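Local coordinates for protein hydroxylase (Rhodococcus sp., PDB 2OR0) that is a putative hydroxylase, probably a flavin-dependent oxidoreductase of the acyl-CoA dehydrogenase family that puts one atom of molecular oxygen into its substrate, at residues Val25-Gln39 against Ala52-Leu65. Sequence-based numbering, arbitrary orientation.
Sequences VLDRIEVVAEEIRGQ and AAAGLLRDSGAIRL
Leu-56, Ser-60 and Val-25 carry the packing of an antiparallel helical hairpin in the N-terminal helical region of this acyl-CoA dehydrogenase-like fold. Its first arm, broken at Val-32, meets helix 52-60 at 147° with segment 25-31 and at 149° with segment 33-39. Leu-56 lies against the break: CD2 reaches CB of Val-32 at 4.1 Å, while CD1 rests on the backbone of Glu-35 and on CG1 of Ile-36, whose side chain runs past that of Leu-56 in the opposite direction. Beyond it Gln-39, bent at chi2, lays its amide end on the methyl of Ala-52, and its NE2 hydrogen-bonds to Thr-50 OG1. At the other end Val-25 straddles the Ser-60 carbonyl: both methyls stand 3.6 Å from Ser-60 O, CG1 also touching Ala-62 CA and CG2 meeting Leu-65 CD2. The Arg-28 guanidinium lies with one face over that same oxygen, and its NH2 is hydrogen-bonded to Tyr-74 OH. A Schellman motif at Gly-61 ends helix 52-60. With chi1 at 80°, Ser-60 OG sits between its own backbone N and carbonyl carbon, where it donates to Leu-57 O and accepts from Ala-62 N in an ST turn. With an alanine here both bonds go, which would probably leave Ala-62 N without its acceptor and Leu-57 O without this donor, the turn less firmly held. Ile-29 covers the hydroxyl from across the contact, its CD1 3.5 Å from Ser-60 OG.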
loop_
_atom_site.group_PDB
_atom_site.type_symbol
_atom_site.label_atom_id
_atom_site.label_comp_id
_atom_site.label_asym_id
_atom_site.label_seq_id
_atom_site.Cartn_x
_atom_site.Cartn_y
_atom_site.Cartn_z
ATOM N N VAL A 25 -13.967 -6.792 9.741
ATOM C CA VAL A 25 -13.872 -5.887 8.575
ATOM C C VAL A 25 -14.015 -6.640 7.237
ATOM O O VAL A 25 -14.809 -6.243 6.392
ATOM C CB VAL A 25 -12.616 -4.951 8.599
ATOM C CG1 VAL A 25 -12.484 -4.200 7.262
ATOM C CG2 VAL A 25 -12.725 -3.962 9.737
ATOM N N LEU A 26 -13.271 -7.735 7.068
ATOM C CA LEU A 26 -13.407 -8.569 5.858
ATOM C C LEU A 26 -14.821 -9.142 5.643
ATOM O O LEU A 26 -15.275 -9.242 4.507
ATOM C CB LEU A 26 -12.352 -9.676 5.826
ATOM C CG LEU A 26 -12.029 -10.378 4.491
ATOM C CD1 LEU A 26 -11.946 -9.432 3.274
ATOM C CD2 LEU A 26 -10.727 -11.147 4.638
ATOM N N ASP A 27 -15.524 -9.488 6.725
ATOM C CA ASP A 27 -16.922 -9.947 6.632
ATOM C C ASP A 27 -17.823 -8.826 6.138
ATOM O O ASP A 27 -18.736 -9.075 5.350
ATOM C CB ASP A 27 -17.463 -10.431 7.988
ATOM C CG ASP A 27 -16.727 -11.641 8.524
ATOM O OD1 ASP A 27 -16.410 -12.567 7.733
ATOM O OD2 ASP A 27 -16.484 -11.662 9.753
ATOM N N ARG A 28 -17.581 -7.604 6.617
ATOM C CA ARG A 28 -18.339 -6.429 6.148
ATOM C C ARG A 28 -18.098 -6.113 4.660
ATOM O O ARG A 28 -19.015 -5.732 3.937
ATOM C CB ARG A 28 -18.018 -5.197 6.987
ATOM C CG ARG A 28 -18.344 -5.325 8.450
ATOM C CD ARG A 28 -18.296 -3.974 9.093
ATOM N NE ARG A 28 -17.342 -3.953 10.188
ATOM C CZ ARG A 28 -16.888 -2.840 10.761
ATOM N NH1 ARG A 28 -17.294 -1.641 10.335
ATOM N NH2 ARG A 28 -16.012 -2.928 11.752
ATOM N N ILE A 29 -16.856 -6.275 4.225
ATOM C CA ILE A 29 -16.475 -6.157 2.815
ATOM C C ILE A 29 -17.196 -7.213 1.959
ATOM O O ILE A 29 -17.697 -6.908 0.870
ATOM C CB ILE A 29 -14.928 -6.266 2.668
ATOM C CG1 ILE A 29 -14.237 -5.029 3.274
ATOM C CG2 ILE A 29 -14.500 -6.501 1.200
ATOM C CD1 ILE A 29 -14.530 -3.703 2.533
ATOM N N GLU A 30 -17.273 -8.441 2.479
ATOM C CA GLU A 30 -17.868 -9.559 1.744
ATOM C C GLU A 30 -19.338 -9.259 1.502
ATOM O O GLU A 30 -19.860 -9.535 0.425
ATOM C CB GLU A 30 -17.688 -10.886 2.499
ATOM C CG GLU A 30 -16.265 -11.525 2.393
ATOM C CD GLU A 30 -15.999 -12.664 3.429
ATOM O OE1 GLU A 30 -16.967 -13.363 3.862
ATOM O OE2 GLU A 30 -14.810 -12.864 3.810
ATOM N N VAL A 31 -19.983 -8.654 2.506
ATOM C CA VAL A 31 -21.385 -8.265 2.429
ATOM C C VAL A 31 -21.636 -7.241 1.319
ATOM O O VAL A 31 -22.628 -7.344 0.597
ATOM C CB VAL A 31 -21.926 -7.775 3.806
ATOM C CG1 VAL A 31 -23.272 -7.059 3.661
ATOM C CG2 VAL A 31 -22.068 -8.957 4.797
ATOM N N VAL A 32 -20.740 -6.265 1.165
ATOM C CA VAL A 32 -20.908 -5.258 0.111
ATOM C C VAL A 32 -20.092 -5.526 -1.148
ATOM O O VAL A 32 -19.889 -4.615 -1.946
ATOM C CB VAL A 32 -20.652 -3.823 0.624
ATOM C CG1 VAL A 32 -21.740 -3.434 1.620
ATOM C CG2 VAL A 32 -19.250 -3.690 1.252
ATOM N N ALA A 33 -19.640 -6.771 -1.320
ATOM C CA ALA A 33 -18.785 -7.173 -2.445
ATOM C C ALA A 33 -19.355 -6.761 -3.790
ATOM O O ALA A 33 -18.629 -6.236 -4.644
ATOM C CB ALA A 33 -18.530 -8.685 -2.429
ATOM N N GLU A 34 -20.655 -7.001 -3.974
ATOM C CA GLU A 34 -21.303 -6.713 -5.243
ATOM C C GLU A 34 -21.409 -5.206 -5.460
ATOM O O GLU A 34 -21.326 -4.746 -6.594
ATOM C CB GLU A 34 -22.686 -7.372 -5.313
ATOM C CG GLU A 34 -23.611 -6.992 -4.129
ATOM C CD GLU A 34 -23.745 -8.083 -3.049
ATOM O OE1 GLU A 34 -22.769 -8.361 -2.289
ATOM O OE2 GLU A 34 -24.867 -8.648 -2.963
ATOM N N GLU A 35 -21.570 -4.445 -4.371
ATOM C CA GLU A 35 -21.622 -2.976 -4.447
ATOM C C GLU A 35 -20.245 -2.411 -4.807
ATOM O O GLU A 35 -20.144 -1.456 -5.564
ATOM C CB GLU A 35 -22.124 -2.351 -3.139
ATOM C CG GLU A 35 -23.651 -2.474 -2.884
ATOM C CD GLU A 35 -24.025 -3.677 -2.002
ATOM O OE1 GLU A 35 -23.601 -4.809 -2.307
ATOM O OE2 GLU A 35 -24.742 -3.491 -0.987
ATOM N N ILE A 36 -19.194 -3.012 -4.251
ATOM C CA ILE A 36 -17.826 -2.609 -4.555
ATOM C C ILE A 36 -17.488 -2.858 -6.043
ATOM O O ILE A 36 -16.977 -1.960 -6.729
ATOM C CB ILE A 36 -16.815 -3.282 -3.606
ATOM C CG1 ILE A 36 -16.972 -2.693 -2.201
ATOM C CG2 ILE A 36 -15.367 -3.086 -4.113
ATOM C CD1 ILE A 36 -16.188 -3.410 -1.109
ATOM N N ARG A 37 -17.789 -4.061 -6.529
ATOM C CA ARG A 37 -17.604 -4.387 -7.939
ATOM C C ARG A 37 -18.451 -3.438 -8.786
ATOM O O ARG A 37 -18.034 -3.024 -9.860
ATOM C CB ARG A 37 -17.942 -5.866 -8.228
ATOM C CG ARG A 37 -16.965 -6.849 -7.566
ATOM C CD ARG A 37 -17.176 -8.286 -8.026
ATOM N NE ARG A 37 -18.516 -8.740 -7.655
ATOM C CZ ARG A 37 -18.803 -9.555 -6.635
ATOM N NH1 ARG A 37 -17.839 -10.057 -5.859
ATOM N NH2 ARG A 37 -20.076 -9.876 -6.399
ATOM N N GLY A 38 -19.619 -3.071 -8.258
ATOM C CA GLY A 38 -20.547 -2.163 -8.917
ATOM C C GLY A 38 -20.036 -0.745 -9.160
ATOM O O GLY A 38 -20.525 -0.080 -10.070
ATOM N N GLN A 39 -19.081 -0.263 -8.357
ATOM C CA GLN A 39 -18.539 1.093 -8.544
ATOM C C GLN A 39 -17.266 1.151 -9.405
ATOM O O GLN A 39 -16.843 2.231 -9.817
ATOM C CB GLN A 39 -18.260 1.765 -7.201
ATOM C CG GLN A 39 -19.501 2.124 -6.379
ATOM C CD GLN A 39 -20.477 2.996 -7.142
ATOM O OE1 GLN A 39 -21.606 2.594 -7.392
ATOM N NE2 GLN A 39 -20.041 4.187 -7.524
ATOM N N ALA A 52 -19.509 6.867 -3.661
ATOM C CA ALA A 52 -20.017 5.568 -3.223
ATOM C C ALA A 52 -18.905 4.534 -2.975
ATOM O O ALA A 52 -18.969 3.811 -1.996
ATOM C CB ALA A 52 -21.103 5.023 -4.185
ATOM N N ALA A 53 -17.874 4.487 -3.829
ATOM C CA ALA A 53 -16.754 3.553 -3.620
ATOM C C ALA A 53 -15.960 3.876 -2.358
ATOM O O ALA A 53 -15.623 2.975 -1.599
ATOM C CB ALA A 53 -15.820 3.490 -4.850
ATOM N N ALA A 54 -15.655 5.162 -2.151
ATOM C CA ALA A 54 -14.959 5.619 -0.948
ATOM C C ALA A 54 -15.805 5.349 0.295
ATOM O O ALA A 54 -15.272 4.950 1.344
ATOM C CB ALA A 54 -14.634 7.092 -1.043
ATOM N N GLY A 55 -17.113 5.559 0.156
ATOM C CA GLY A 55 -18.105 5.336 1.225
ATOM C C GLY A 55 -18.163 3.899 1.712
ATOM O O GLY A 55 -18.221 3.648 2.921
ATOM N N LEU A 56 -18.142 2.970 0.756
ATOM C CA LEU A 56 -18.065 1.541 1.030
ATOM C C LEU A 56 -16.835 1.155 1.849
ATOM O O LEU A 56 -16.936 0.366 2.784
ATOM C CB LEU A 56 -18.109 0.753 -0.286
ATOM C CG LEU A 56 -19.484 0.842 -0.969
ATOM C CD1 LEU A 56 -19.455 0.214 -2.335
ATOM C CD2 LEU A 56 -20.552 0.212 -0.116
ATOM N N LEU A 57 -15.678 1.718 1.517
ATOM C CA LEU A 57 -14.474 1.476 2.314
ATOM C C LEU A 57 -14.514 2.150 3.676
ATOM O O LEU A 57 -14.085 1.556 4.667
ATOM C CB LEU A 57 -13.200 1.949 1.586
ATOM C CG LEU A 57 -12.868 1.343 0.229
ATOM C CD1 LEU A 57 -11.693 2.115 -0.367
ATOM C CD2 LEU A 57 -12.559 -0.164 0.349
ATOM N N ARG A 58 -14.978 3.401 3.717
ATOM C CA ARG A 58 -15.000 4.155 4.964
ATOM C C ARG A 58 -15.917 3.469 5.975
ATOM O O ARG A 58 -15.520 3.244 7.105
ATOM C CB ARG A 58 -15.458 5.603 4.746
ATOM C CG ARG A 58 -15.069 6.558 5.893
ATOM C CD ARG A 58 -15.495 7.984 5.579
ATOM N NE ARG A 58 -14.947 8.457 4.298
ATOM C CZ ARG A 58 -13.868 9.233 4.167
ATOM N NH1 ARG A 58 -13.202 9.667 5.225
ATOM N NH2 ARG A 58 -13.462 9.602 2.963
ATOM N N ASP A 59 -17.126 3.130 5.536
ATOM C CA ASP A 59 -18.133 2.481 6.382
ATOM C C ASP A 59 -17.764 1.074 6.838
ATOM O O ASP A 59 -18.245 0.616 7.877
ATOM C CB ASP A 59 -19.477 2.404 5.649
ATOM C CG ASP A 59 -20.069 3.775 5.360
ATOM O OD1 ASP A 59 -19.638 4.776 5.983
ATOM O OD2 ASP A 59 -20.978 3.848 4.505
ATOM N N SER A 60 -16.946 0.370 6.057
ATOM C CA SER A 60 -16.552 -1.010 6.390
ATOM C C SER A 60 -15.569 -1.040 7.543
ATOM O O SER A 60 -15.335 -2.103 8.134
ATOM C CB SER A 60 -15.897 -1.678 5.181
ATOM O OG SER A 60 -14.524 -1.271 5.071
ATOM N N GLY A 61 -14.985 0.119 7.859
ATOM C CA GLY A 61 -13.915 0.210 8.842
ATOM C C GLY A 61 -12.535 -0.196 8.334
ATOM O O GLY A 61 -11.598 -0.299 9.117
ATOM N N ALA A 62 -12.389 -0.436 7.033
ATOM C CA ALA A 62 -11.080 -0.865 6.490
ATOM C C ALA A 62 -9.881 0.038 6.819
ATOM O O ALA A 62 -8.779 -0.457 7.067
ATOM C CB ALA A 62 -11.162 -1.094 4.989
ATOM N N ILE A 63 -10.077 1.353 6.806
ATOM C CA ILE A 63 -8.971 2.273 7.076
ATOM C C ILE A 63 -8.627 2.330 8.572
ATOM O O ILE A 63 -7.518 2.715 8.946
ATOM C CB ILE A 63 -9.264 3.678 6.492
ATOM C CG1 ILE A 63 -9.685 3.563 5.014
ATOM C CG2 ILE A 63 -8.092 4.658 6.727
ATOM C CD1 ILE A 63 -8.665 2.905 4.094
ATOM N N ARG A 64 -9.560 1.901 9.425
ATOM C CA ARG A 64 -9.319 1.846 10.865
ATOM C C ARG A 64 -8.632 0.563 11.366
ATOM O O ARG A 64 -8.361 0.410 12.581
ATOM C CB ARG A 64 -10.635 2.080 11.596
ATOM C CG ARG A 64 -11.033 3.560 11.560
ATOM C CD ARG A 64 -12.254 3.837 12.395
ATOM N NE ARG A 64 -13.383 3.035 11.945
ATOM C CZ ARG A 64 -14.638 3.249 12.316
ATOM N NH1 ARG A 64 -14.925 4.264 13.147
ATOM N NH2 ARG A 64 -15.609 2.452 11.853
ATOM N N LEU A 65 -8.327 -0.339 10.432
ATOM C CA LEU A 65 -7.645 -1.601 10.742
ATOM C C LEU A 65 -6.432 -1.460 11.658
ATOM O O LEU A 65 -6.298 -2.207 12.631
ATOM C CB LEU A 65 -7.256 -2.357 9.458
ATOM C CG LEU A 65 -8.388 -3.061 8.690
ATOM C CD1 LEU A 65 -7.923 -3.466 7.286
ATOM C CD2 LEU A 65 -8.909 -4.262 9.458
#